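Uncharacterized protein (Chondromyces crocatus, PDB 6I86) is of unknown function but is encoded in the crocagin gene cluster and probably takes part in making this ribosomally synthesised, post-translationally modified peptide. Local coordinates at residues Glu50-Gln55 with Tyr117-Glu122; Val86-Pro91 with Ile150-Glu155; Trp17-Asp22 with Asp40-Leu45; Ala8-Pro13 with Leu95-Thr100. All coordinates share one frame; numbering follows the deposited sequence.

Overall arrangement
Contacts 1 and 4 join the mixed sheet to the antiparallel sheet, each near the centre of the molecule. Contact 2 stays within the mixed sheet: residues 86-91 and 150-155 lie on strands flanking 115-123, the strand that supplies half of contact 1. Contact 3 covers the opposite face of the antiparallel sheet with helix 38-47 and is purely apolar across its two segments. Strand 17-22 of contact 3 pairs with 51-55 of contact 1 on one side and with 94-99 of contact 4 on the other. All four are largely buried; in contacts 1, 2 and 4 polar groups and one bridging water each border the apolar packing, while contact 3 has no such water.

Contact 1 of 4, residues Glu50-Gln55 with Tyr117-Glu122; sequences ELVLLQ and YRVLRE
Gln-55 O takes a 2.8 Å hydrogen bond from water 1, and the same water accepts a weak one from Arg-121 NH1, so the two strands are tied through solvent and not by a direct polar bond. The guanidinium is gripped at all three nitrogens: NE forms a salt bridge with Glu-84, NH2 is hydrogen-bonded to a glycerol probably carried over from crystallisation, and NH1 gives the weak bond to the water. The salt bridge to Glu-84, the strongest of these, probably limits the group's rotation. The aliphatic part of the arginine does the packing. Its CG lies opposite the backbone N (chi1 170°), which sends the chain across to the facing strand before it bends at chi3 (87°). There it slides past Leu-54 in the opposite direction, with Leu-54 CD2 3.6 Å from Arg-121 CD and just as near to CG. Leu-53 O also approaches this arm, 3.9 Å from Arg-121 CD. Two residues back on each strand, Val-52 and Val-119 reach toward each other tip to tip, Val-52 CG2 meeting Val-119 CG1 at 4.0 Å. The strand axes run nearly parallel, 6° apart and 9.2 Å at closest approach, a separation filled by side chains where two sheets lie face to face. Strand 51-55 is an edge strand of the antiparallel sheet, paired with 17-22, and strand 115-123, which holds residues 117-122, lies inside the mixed sheet between 82-90 and 148-154, whose Ile-150 packs on both Leu-54 and Val-119.

Contact 2 of 4, residues Val86-Pro91 with Ile150-Glu155; sequences VSIVLP and ITLWPE
Leu-152 overlaps two side chains of the 86-91 segment with a single methyl, CD2. Leu-90 meets it tip to tip, Leu-90 CD1 lying 3.9 Å from Leu-152 CD2. Ile-88 comes in at a slant, and its branch methyl CG2 stands 4.2 Å from the same Leu-152 CD2. With chi1 at -162°, Ile-88 turns CG1 opposite the backbone N and sets CG2 between the backbone N and the carbonyl carbon, on the side where Leu-152 arrives. The two segments belong to strands 82-90 and 148-154 of the mixed sheet, which are not neighbours: strand 115-123 lies between them and pairs with both. The touching parts, residues 87-90 and 152-155, run 95° apart. Side chains of the outer strands meet across the face of the middle one, on the side of the facing sheet. Ile-88 also packs on Val-119 of that middle strand and on Val-52 of the facing sheet, while Leu-90 touches Val-112. At the other end the chemistry turns polar. Glu-155, its chain extended, brings OE1 to 3.4 Å from Ser-87 CB, but the serine hydroxyl makes no direct bond with it. Water 2 closes the gap, lying 2.8 Å from Ser-87 OG and donating a 3.0 Å hydrogen bond to Glu-155 OE1. Because Glu-155 is poorly ordered, this bridge is probably a loose one. Glu-155 OE2 makes a long, weak ion pair with Arg-118.

Contact 3 of 4, residues Trp17-Asp22 with Asp40-Leu45; sequences WILFFD and DRIWRL
Ile-42 has CG1 opposite the carbonyl carbon (chi1 -64°), and with CD1 extended beyond it the side chain presents two methyls, CG2 and CD1, to the strand. Trp-17 answers with chi2 near zero (-9°): CD1 of the indole lies almost eclipsed with CA, and the six-membered ring swings away from the backbone toward the helix. Its CZ3 comes to 4.0 Å from Ile-42 CG2, an oblique approach to the ring. Leu-19, two residues on, crosses Ile-42 at about a right angle and uses both branches. Leu-19 CD1 lies 4.0 Å from Ile-42 CD1, and Leu-19 CD2 is equally far from Ile-42 CG2, so one isoleucine fits against a leucine and a tryptophan that point to the same side of the strand. Trp-43 is a looser neighbour, its CE3 reaching only 4.6 Å from Trp-17 CH2. The polar edge of the Trp-17 indole is held elsewhere, NE1 giving a hydrogen bond to Gln-55 OE1 on the adjoining strand. Within the strand, Leu-19 CB lies at the edge of the Phe-21 ring, in its plane. Helix 38-47 thus packs on one face of the antiparallel sheet, where strand 17-22 runs between 51-55 and 94-99; Phe-32 and Trp-33 of helix 30-34 also touch Ile-42, and Leu-45 continues the helix packing onto Leu-51.

Contact 4 of 4, residues Ala8-Pro13 with Leu95-Thr100; sequences AEIILP and LVACTT
Strands 8-13 and 95-99 run in nearly the same direction, their axes 18° apart and 8.4 Å at closest approach, with Ile-10 and Ala-97 facing each other across the gap. Ile-10 spans it with CD1, 3.9 Å from Ala-97 CB: CG1 sits between the backbone N and the carbonyl carbon (chi1 61°), and the extended chain carries CD1 to the short alanine. Leu-12 and Thr-99 slide past each other in opposite directions, Leu-12 CD2 lying 3.9 Å from Thr-99 CG2. This is face-to-face sheet packing: strand 4-14 edges the mixed sheet, 94-99 lies inside the antiparallel one, and the chain passes from the first sheet into the second directly, through 17-22. Ile-18 of the adjoining strand 17-22 and Leu-105 also touch Leu-12. Thr-99 CG2 also lies 3.4 Å from Pro-13 O. Water 3 links the polar atoms here, donating a 2.7 Å hydrogen bond to Pro-13 O and accepting one of 2.6 Å from Thr-99 OG1. That hydroxyl in turn accepts a hydrogen bond from Glu-102 N.

Contact 1 of 4, residues Glu50-Gln55 with Tyr117-Glu122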
# COMPACT_ATOMS: atom_id res chain seq x y z
N GLU A 50 3.99 -1.19 -11.82
CA GLU A 50 4.84 -0.20 -11.15
C GLU A 50 4.20 0.36 -9.89
O GLU A 50 4.91 0.96 -9.07
CB GLU A 50 5.18 0.95 -12.10
CG GLU A 50 6.10 0.59 -13.25
CD GLU A 50 6.58 1.80 -14.01
OE1 GLU A 50 6.98 2.79 -13.35
OE2 GLU A 50 6.56 1.78 -15.25
N LEU A 51 2.90 0.18 -9.70
CA LEU A 51 2.25 0.59 -8.46
C LEU A 51 1.19 -0.44 -8.08
O LEU A 51 0.66 -1.16 -8.92
CB LEU A 51 1.63 2.00 -8.56
CG LEU A 51 0.32 2.36 -9.28
CD1 LEU A 51 -0.93 1.95 -8.51
CD2 LEU A 51 0.30 3.85 -9.55
N VAL A 52 0.90 -0.48 -6.78
CA VAL A 52 -0.17 -1.29 -6.22
C VAL A 52 -1.21 -0.35 -5.63
O VAL A 52 -0.86 0.65 -4.99
CB VAL A 52 0.36 -2.27 -5.15
CG1 VAL A 52 -0.77 -2.85 -4.32
CG2 VAL A 52 1.17 -3.38 -5.81
N LEU A 53 -2.49 -0.65 -5.87
CA LEU A 53 -3.59 0.27 -5.56
C LEU A 53 -4.43 -0.31 -4.43
O LEU A 53 -4.92 -1.44 -4.52
CB LEU A 53 -4.44 0.51 -6.81
CG LEU A 53 -5.50 1.62 -6.82
CD1 LEU A 53 -5.69 2.15 -8.24
CD2 LEU A 53 -6.83 1.12 -6.27
N LEU A 54 -4.59 0.47 -3.36
CA LEU A 54 -5.41 0.10 -2.20
C LEU A 54 -6.63 1.00 -2.17
O LEU A 54 -6.54 2.18 -1.80
CB LEU A 54 -4.61 0.23 -0.91
CG LEU A 54 -3.61 -0.87 -0.57
CD1 LEU A 54 -2.57 -0.36 0.41
CD2 LEU A 54 -4.35 -2.05 0.03
N GLN A 55 -7.78 0.45 -2.55
CA GLN A 55 -9.03 1.20 -2.57
C GLN A 55 -9.71 1.15 -1.21
O GLN A 55 -9.74 0.10 -0.56
CB GLN A 55 -9.97 0.66 -3.65
CG GLN A 55 -11.35 1.32 -3.67
CD GLN A 55 -11.95 1.38 -5.06
OE1 GLN A 55 -11.27 1.68 -6.03
NE2 GLN A 55 -13.25 1.11 -5.15
N TYR A 117 8.56 -8.24 -7.28
CA TYR A 117 7.97 -8.93 -6.14
C TYR A 117 6.53 -9.32 -6.44
O TYR A 117 5.78 -8.54 -7.04
CB TYR A 117 7.98 -8.04 -4.89
CG TYR A 117 9.35 -7.80 -4.34
CD1 TYR A 117 9.90 -8.66 -3.40
CD2 TYR A 117 10.11 -6.72 -4.76
CE1 TYR A 117 11.17 -8.45 -2.90
CE2 TYR A 117 11.37 -6.49 -4.26
CZ TYR A 117 11.90 -7.36 -3.33
OH TYR A 117 13.17 -7.14 -2.83
N ARG A 118 6.16 -10.52 -6.03
CA ARG A 118 4.75 -10.84 -5.90
C ARG A 118 4.18 -10.10 -4.69
O ARG A 118 4.87 -9.89 -3.69
CB ARG A 118 4.54 -12.35 -5.76
CG ARG A 118 3.55 -12.91 -6.77
CD ARG A 118 3.52 -14.43 -6.79
NE ARG A 118 4.69 -15.01 -7.45
CZ ARG A 118 4.85 -15.08 -8.77
NH1 ARG A 118 5.94 -15.63 -9.28
NH2 ARG A 118 3.92 -14.58 -9.57
N VAL A 119 2.94 -9.65 -4.81
CA VAL A 119 2.32 -8.80 -3.81
C VAL A 119 0.96 -9.37 -3.46
O VAL A 119 0.13 -9.59 -4.36
CB VAL A 119 2.18 -7.34 -4.29
CG1 VAL A 119 1.40 -6.52 -3.28
CG2 VAL A 119 3.55 -6.74 -4.52
N LEU A 120 0.72 -9.61 -2.18
CA LEU A 120 -0.59 -10.00 -1.69
C LEU A 120 -1.21 -8.81 -0.99
O LEU A 120 -0.67 -8.30 -0.00
CB LEU A 120 -0.49 -11.19 -0.74
CG LEU A 120 -1.84 -11.72 -0.24
CD1 LEU A 120 -2.60 -12.35 -1.40
CD2 LEU A 120 -1.64 -12.73 0.88
N ARG A 121 -2.35 -8.35 -1.51
CA ARG A 121 -3.15 -7.34 -0.84
C ARG A 121 -4.26 -8.04 -0.07
O ARG A 121 -5.15 -8.64 -0.67
CB ARG A 121 -3.77 -6.35 -1.83
CG ARG A 121 -4.81 -5.44 -1.18
CD ARG A 121 -5.51 -4.56 -2.20
NE ARG A 121 -6.67 -5.20 -2.81
CZ ARG A 121 -7.91 -5.03 -2.38
NH1 ARG A 121 -8.16 -4.25 -1.34
NH2 ARG A 121 -8.92 -5.64 -3.00
N GLU A 122 -4.19 -7.96 1.26
CA GLU A 122 -5.24 -8.44 2.14
C GLU A 122 -5.90 -7.24 2.79
O GLU A 122 -5.21 -6.37 3.33
CB GLU A 122 -4.69 -9.39 3.21
CG GLU A 122 -4.09 -10.66 2.64
CD GLU A 122 -3.49 -11.54 3.71
OE1 GLU A 122 -4.09 -12.60 4.01
OE2 GLU A 122 -2.42 -11.18 4.25
O HOH W 1 -7.63 -1.66 -0.04

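Contact 2 of 4, residues Val86-Pro91 with Ile150-Glu155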
# COMPACT_ATOMS: atom_id res chain seq x y z
N VAL A 86 -1.15 -9.64 -6.68
CA VAL A 86 -0.63 -8.82 -7.77
C VAL A 86 0.89 -8.84 -7.71
O VAL A 86 1.48 -9.79 -7.18
CB VAL A 86 -1.17 -7.38 -7.71
CG1 VAL A 86 -2.66 -7.35 -8.04
CG2 VAL A 86 -0.93 -6.77 -6.33
N SER A 87 1.52 -7.80 -8.24
CA SER A 87 2.97 -7.74 -8.26
C SER A 87 3.40 -6.28 -8.32
O SER A 87 2.59 -5.39 -8.59
CB SER A 87 3.55 -8.52 -9.45
OG SER A 87 3.08 -8.00 -10.68
N ILE A 88 4.68 -6.05 -8.05
CA ILE A 88 5.24 -4.71 -8.12
C ILE A 88 6.71 -4.81 -8.49
O ILE A 88 7.41 -5.74 -8.07
CB ILE A 88 5.04 -3.93 -6.80
CG1 ILE A 88 5.23 -2.43 -7.03
CG2 ILE A 88 6.01 -4.42 -5.71
CD1 ILE A 88 4.90 -1.58 -5.83
N VAL A 89 7.16 -3.87 -9.32
CA VAL A 89 8.57 -3.73 -9.68
C VAL A 89 9.13 -2.55 -8.90
O VAL A 89 8.55 -1.45 -8.92
CB VAL A 89 8.74 -3.53 -11.19
CG1 VAL A 89 10.22 -3.35 -11.54
CG2 VAL A 89 8.15 -4.70 -11.96
N LEU A 90 10.26 -2.77 -8.22
CA LEU A 90 10.89 -1.75 -7.39
C LEU A 90 12.33 -1.56 -7.86
O LEU A 90 13.25 -2.22 -7.35
CB LEU A 90 10.83 -2.14 -5.91
CG LEU A 90 9.43 -2.30 -5.32
CD1 LEU A 90 9.49 -2.92 -3.94
CD2 LEU A 90 8.70 -0.96 -5.28
N PRO A 91 12.56 -0.67 -8.82
CA PRO A 91 13.93 -0.52 -9.37
C PRO A 91 14.95 -0.05 -8.35
O PRO A 91 16.13 -0.39 -8.48
CB PRO A 91 13.74 0.50 -10.49
CG PRO A 91 12.28 0.43 -10.84
CD PRO A 91 11.57 0.13 -9.56
N ILE A 150 -0.10 -5.68 3.34
CA ILE A 150 0.51 -5.82 2.03
C ILE A 150 1.78 -6.63 2.20
O ILE A 150 2.72 -6.21 2.89
CB ILE A 150 0.82 -4.45 1.39
CG1 ILE A 150 -0.41 -3.55 1.45
CG2 ILE A 150 1.27 -4.63 -0.05
CD1 ILE A 150 -1.64 -4.19 0.84
N THR A 151 1.83 -7.80 1.57
CA THR A 151 2.96 -8.71 1.71
C THR A 151 3.67 -8.86 0.38
O THR A 151 3.04 -9.15 -0.65
CB THR A 151 2.51 -10.08 2.22
OG1 THR A 151 1.77 -9.92 3.44
CG2 THR A 151 3.72 -10.96 2.49
N LEU A 152 4.99 -8.68 0.40
CA LEU A 152 5.83 -8.84 -0.78
C LEU A 152 6.71 -10.07 -0.60
O LEU A 152 7.18 -10.35 0.51
CB LEU A 152 6.71 -7.61 -1.00
CG LEU A 152 6.17 -6.32 -1.64
CD1 LEU A 152 5.03 -5.71 -0.83
CD2 LEU A 152 7.30 -5.32 -1.83
N TRP A 153 6.94 -10.79 -1.69
CA TRP A 153 7.96 -11.83 -1.71
C TRP A 153 8.48 -11.95 -3.13
O TRP A 153 7.76 -11.62 -4.08
CB TRP A 153 7.45 -13.18 -1.16
CG TRP A 153 6.35 -13.87 -1.92
CD1 TRP A 153 6.50 -14.84 -2.86
CD2 TRP A 153 4.94 -13.68 -1.75
NE1 TRP A 153 5.26 -15.26 -3.30
CE2 TRP A 153 4.29 -14.56 -2.64
CE3 TRP A 153 4.17 -12.84 -0.94
CZ2 TRP A 153 2.90 -14.62 -2.74
CZ3 TRP A 153 2.78 -12.91 -1.04
CH2 TRP A 153 2.17 -13.79 -1.94
N PRO A 154 9.73 -12.39 -3.31
CA PRO A 154 10.37 -12.29 -4.63
C PRO A 154 9.59 -13.03 -5.71
O PRO A 154 9.14 -14.16 -5.52
CB PRO A 154 11.74 -12.93 -4.41
CG PRO A 154 11.99 -12.79 -2.95
CD PRO A 154 10.65 -12.96 -2.31
N GLU A 155 9.43 -12.37 -6.86
CA GLU A 155 8.80 -13.00 -8.01
C GLU A 155 9.82 -13.89 -8.70
O GLU A 155 10.86 -13.42 -9.18
CB GLU A 155 8.23 -11.96 -8.97
CG GLU A 155 7.30 -12.57 -10.00
CD GLU A 155 6.26 -11.60 -10.52
OE1 GLU A 155 6.30 -10.41 -10.15
OE2 GLU A 155 5.39 -12.03 -11.31
O HOH W 2 5.13 -8.81 -12.39

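Contact 3 of 4, residues Trp17-Asp22 with Asp40-Leu45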
# COMPACT_ATOMS: atom_id res chain seq x y z
N TRP A 17 -8.09 6.19 -2.92
CA TRP A 17 -6.97 5.34 -3.30
C TRP A 17 -5.74 5.62 -2.44
O TRP A 17 -5.32 6.78 -2.31
CB TRP A 17 -6.61 5.53 -4.77
CG TRP A 17 -7.62 5.01 -5.74
CD1 TRP A 17 -8.71 4.24 -5.45
CD2 TRP A 17 -7.62 5.18 -7.15
NE1 TRP A 17 -9.40 3.95 -6.60
CE2 TRP A 17 -8.75 4.51 -7.66
CE3 TRP A 17 -6.77 5.85 -8.04
CZ2 TRP A 17 -9.05 4.49 -9.02
CZ3 TRP A 17 -7.08 5.83 -9.39
CH2 TRP A 17 -8.21 5.15 -9.87
N ILE A 18 -5.17 4.56 -1.88
CA ILE A 18 -3.81 4.57 -1.35
C ILE A 18 -2.92 3.89 -2.38
O ILE A 18 -3.26 2.82 -2.89
CB ILE A 18 -3.73 3.86 0.01
CG1 ILE A 18 -4.66 4.54 1.02
CG2 ILE A 18 -2.31 3.85 0.53
CD1 ILE A 18 -4.99 3.69 2.23
N LEU A 19 -1.78 4.51 -2.69
CA LEU A 19 -0.93 4.07 -3.79
C LEU A 19 0.46 3.72 -3.26
O LEU A 19 1.07 4.51 -2.53
CB LEU A 19 -0.83 5.15 -4.87
CG LEU A 19 -2.16 5.65 -5.43
CD1 LEU A 19 -1.95 6.91 -6.26
CD2 LEU A 19 -2.85 4.58 -6.26
N PHE A 20 0.95 2.55 -3.65
CA PHE A 20 2.27 2.06 -3.27
C PHE A 20 3.14 1.98 -4.52
O PHE A 20 2.69 1.47 -5.55
CB PHE A 20 2.21 0.68 -2.61
CG PHE A 20 1.82 0.71 -1.17
CD1 PHE A 20 0.98 1.70 -0.67
CD2 PHE A 20 2.30 -0.25 -0.30
CE1 PHE A 20 0.63 1.71 0.66
CE2 PHE A 20 1.95 -0.24 1.03
CZ PHE A 20 1.12 0.75 1.51
N PHE A 21 4.38 2.44 -4.42
CA PHE A 21 5.24 2.48 -5.60
C PHE A 21 6.68 2.69 -5.18
O PHE A 21 6.97 3.09 -4.04
CB PHE A 21 4.81 3.59 -6.57
CG PHE A 21 4.47 4.89 -5.89
CD1 PHE A 21 5.45 5.85 -5.68
CD2 PHE A 21 3.18 5.15 -5.46
CE1 PHE A 21 5.14 7.05 -5.06
CE2 PHE A 21 2.87 6.34 -4.83
CZ PHE A 21 3.85 7.29 -4.63
N ASP A 22 7.59 2.42 -6.11
CA ASP A 22 9.00 2.72 -5.90
C ASP A 22 9.21 4.22 -5.86
O ASP A 22 8.52 4.98 -6.56
CB ASP A 22 9.84 2.09 -7.01
CG ASP A 22 11.33 2.13 -6.70
OD1 ASP A 22 11.95 3.19 -6.90
OD2 ASP A 22 11.88 1.10 -6.27
N ASP A 40 -5.83 8.34 -15.49
CA ASP A 40 -5.53 7.32 -16.49
C ASP A 40 -4.09 6.84 -16.37
O ASP A 40 -3.81 5.66 -16.57
CB ASP A 40 -5.78 7.87 -17.90
CG ASP A 40 -7.25 8.05 -18.20
OD1 ASP A 40 -7.58 8.91 -19.05
OD2 ASP A 40 -8.08 7.34 -17.59
N ARG A 41 -3.18 7.75 -16.03
CA ARG A 41 -1.77 7.37 -15.94
C ARG A 41 -1.48 6.58 -14.67
O ARG A 41 -0.52 5.80 -14.63
CB ARG A 41 -0.89 8.62 -16.03
CG ARG A 41 -0.86 9.21 -17.44
CD ARG A 41 0.01 10.45 -17.54
NE ARG A 41 -0.69 11.64 -17.06
CZ ARG A 41 -0.38 12.30 -15.95
NH1 ARG A 41 0.64 11.90 -15.20
NH2 ARG A 41 -1.08 13.37 -15.60
N ILE A 42 -2.29 6.77 -13.62
CA ILE A 42 -2.20 5.89 -12.45
C ILE A 42 -2.56 4.46 -12.85
O ILE A 42 -1.87 3.50 -12.48
CB ILE A 42 -3.11 6.40 -11.32
CG1 ILE A 42 -2.63 7.77 -10.81
CG2 ILE A 42 -3.15 5.40 -10.18
CD1 ILE A 42 -3.44 8.29 -9.65
N TRP A 43 -3.65 4.30 -13.60
CA TRP A 43 -4.08 2.96 -13.99
C TRP A 43 -3.07 2.29 -14.91
O TRP A 43 -2.90 1.07 -14.86
CB TRP A 43 -5.45 3.03 -14.67
CG TRP A 43 -6.16 1.72 -14.70
CD1 TRP A 43 -6.32 0.89 -15.77
CD2 TRP A 43 -6.78 1.06 -13.59
NE1 TRP A 43 -7.02 -0.23 -15.40
CE2 TRP A 43 -7.31 -0.15 -14.07
CE3 TRP A 43 -6.95 1.39 -12.24
CZ2 TRP A 43 -8.00 -1.04 -13.24
CZ3 TRP A 43 -7.63 0.51 -11.42
CH2 TRP A 43 -8.14 -0.69 -11.92
N ARG A 44 -2.39 3.07 -15.75
CA ARG A 44 -1.36 2.49 -16.61
C ARG A 44 -0.17 2.02 -15.79
O ARG A 44 0.42 0.97 -16.08
CB ARG A 44 -0.91 3.51 -17.65
CG ARG A 44 -1.97 3.80 -18.69
CD ARG A 44 -1.32 4.12 -20.01
NE ARG A 44 -0.59 5.38 -19.99
CZ ARG A 44 -1.16 6.57 -20.17
NH1 ARG A 44 -2.46 6.65 -20.36
NH2 ARG A 44 -0.42 7.67 -20.15
N LEU A 45 0.20 2.77 -14.75
CA LEU A 45 1.25 2.32 -13.85
C LEU A 45 0.83 1.04 -13.12
O LEU A 45 1.65 0.14 -12.91
CB LEU A 45 1.60 3.42 -12.85
CG LEU A 45 2.40 4.61 -13.37
CD1 LEU A 45 2.55 5.67 -12.29
CD2 LEU A 45 3.75 4.16 -13.89

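Contact 4 of 4, residues Ala8-Pro13 with Leu95-Thr100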
# COMPACT_ATOMS: atom_id res chain seq x y z
N ALA A 8 6.79 -3.00 8.55
CA ALA A 8 6.52 -1.64 8.97
C ALA A 8 5.03 -1.35 8.79
O ALA A 8 4.35 -1.98 7.98
CB ALA A 8 7.36 -0.61 8.20
N GLU A 9 4.54 -0.38 9.56
CA GLU A 9 3.16 0.05 9.47
C GLU A 9 3.10 1.55 9.22
O GLU A 9 3.92 2.31 9.74
CB GLU A 9 2.37 -0.27 10.75
CG GLU A 9 2.23 -1.74 11.06
CD GLU A 9 1.54 -1.98 12.39
OE1 GLU A 9 1.02 -1.01 12.97
OE2 GLU A 9 1.53 -3.14 12.86
N ILE A 10 2.13 1.97 8.41
CA ILE A 10 1.84 3.38 8.20
C ILE A 10 0.37 3.62 8.52
O ILE A 10 -0.48 2.75 8.36
CB ILE A 10 2.16 3.84 6.76
CG1 ILE A 10 1.31 3.08 5.74
CG2 ILE A 10 3.64 3.68 6.46
CD1 ILE A 10 1.47 3.58 4.32
N ILE A 11 0.09 4.84 8.99
CA ILE A 11 -1.27 5.30 9.23
C ILE A 11 -1.44 6.59 8.45
O ILE A 11 -0.70 7.56 8.67
CB ILE A 11 -1.55 5.53 10.72
CG1 ILE A 11 -1.28 4.26 11.53
CG2 ILE A 11 -2.98 5.99 10.93
CD1 ILE A 11 -1.46 4.44 13.02
N LEU A 12 -2.39 6.60 7.52
CA LEU A 12 -2.58 7.78 6.68
C LEU A 12 -4.07 7.95 6.38
O LEU A 12 -4.82 6.97 6.40
CB LEU A 12 -1.79 7.68 5.36
CG LEU A 12 -1.51 6.37 4.61
CD1 LEU A 12 -2.71 5.44 4.54
CD2 LEU A 12 -1.03 6.72 3.22
N PRO A 13 -4.50 9.18 6.12
CA PRO A 13 -5.88 9.38 5.65
C PRO A 13 -6.00 9.12 4.16
O PRO A 13 -5.03 9.24 3.40
CB PRO A 13 -6.14 10.85 5.97
CG PRO A 13 -4.79 11.50 5.82
CD PRO A 13 -3.78 10.45 6.26
N LEU A 95 10.23 1.46 -1.22
CA LEU A 95 8.78 1.42 -1.32
C LEU A 95 8.19 2.60 -0.55
O LEU A 95 8.45 2.76 0.64
CB LEU A 95 8.24 0.10 -0.76
CG LEU A 95 6.73 -0.10 -0.79
CD1 LEU A 95 6.24 -0.21 -2.22
CD2 LEU A 95 6.37 -1.33 0.01
N VAL A 96 7.41 3.43 -1.25
CA VAL A 96 6.79 4.61 -0.66
C VAL A 96 5.31 4.63 -1.01
O VAL A 96 4.85 3.90 -1.90
CB VAL A 96 7.46 5.92 -1.12
CG1 VAL A 96 8.95 5.90 -0.81
CG2 VAL A 96 7.24 6.12 -2.59
N ALA A 97 4.57 5.49 -0.32
CA ALA A 97 3.12 5.53 -0.44
C ALA A 97 2.64 6.97 -0.57
O ALA A 97 3.22 7.89 0.01
CB ALA A 97 2.44 4.86 0.75
N CYS A 98 1.55 7.14 -1.32
CA CYS A 98 0.84 8.41 -1.39
C CYS A 98 -0.65 8.10 -1.50
O CYS A 98 -1.07 6.94 -1.47
CB CYS A 98 1.34 9.26 -2.56
SG CYS A 98 0.54 8.94 -4.14
N THR A 99 -1.46 9.16 -1.60
CA THR A 99 -2.88 9.04 -1.88
C THR A 99 -3.24 10.01 -2.99
O THR A 99 -2.46 10.91 -3.34
CB THR A 99 -3.74 9.33 -0.63
OG1 THR A 99 -3.80 10.74 -0.41
CG2 THR A 99 -3.17 8.64 0.61
N THR A 100 -4.43 9.83 -3.57
CA THR A 100 -4.92 10.82 -4.52
C THR A 100 -5.31 12.12 -3.83
O THR A 100 -5.51 13.13 -4.52
CB THR A 100 -6.11 10.26 -5.31
OG1 THR A 100 -7.08 9.72 -4.41
CG2 THR A 100 -5.64 9.18 -6.27
O HOH W 3 -4.15 11.45 2.06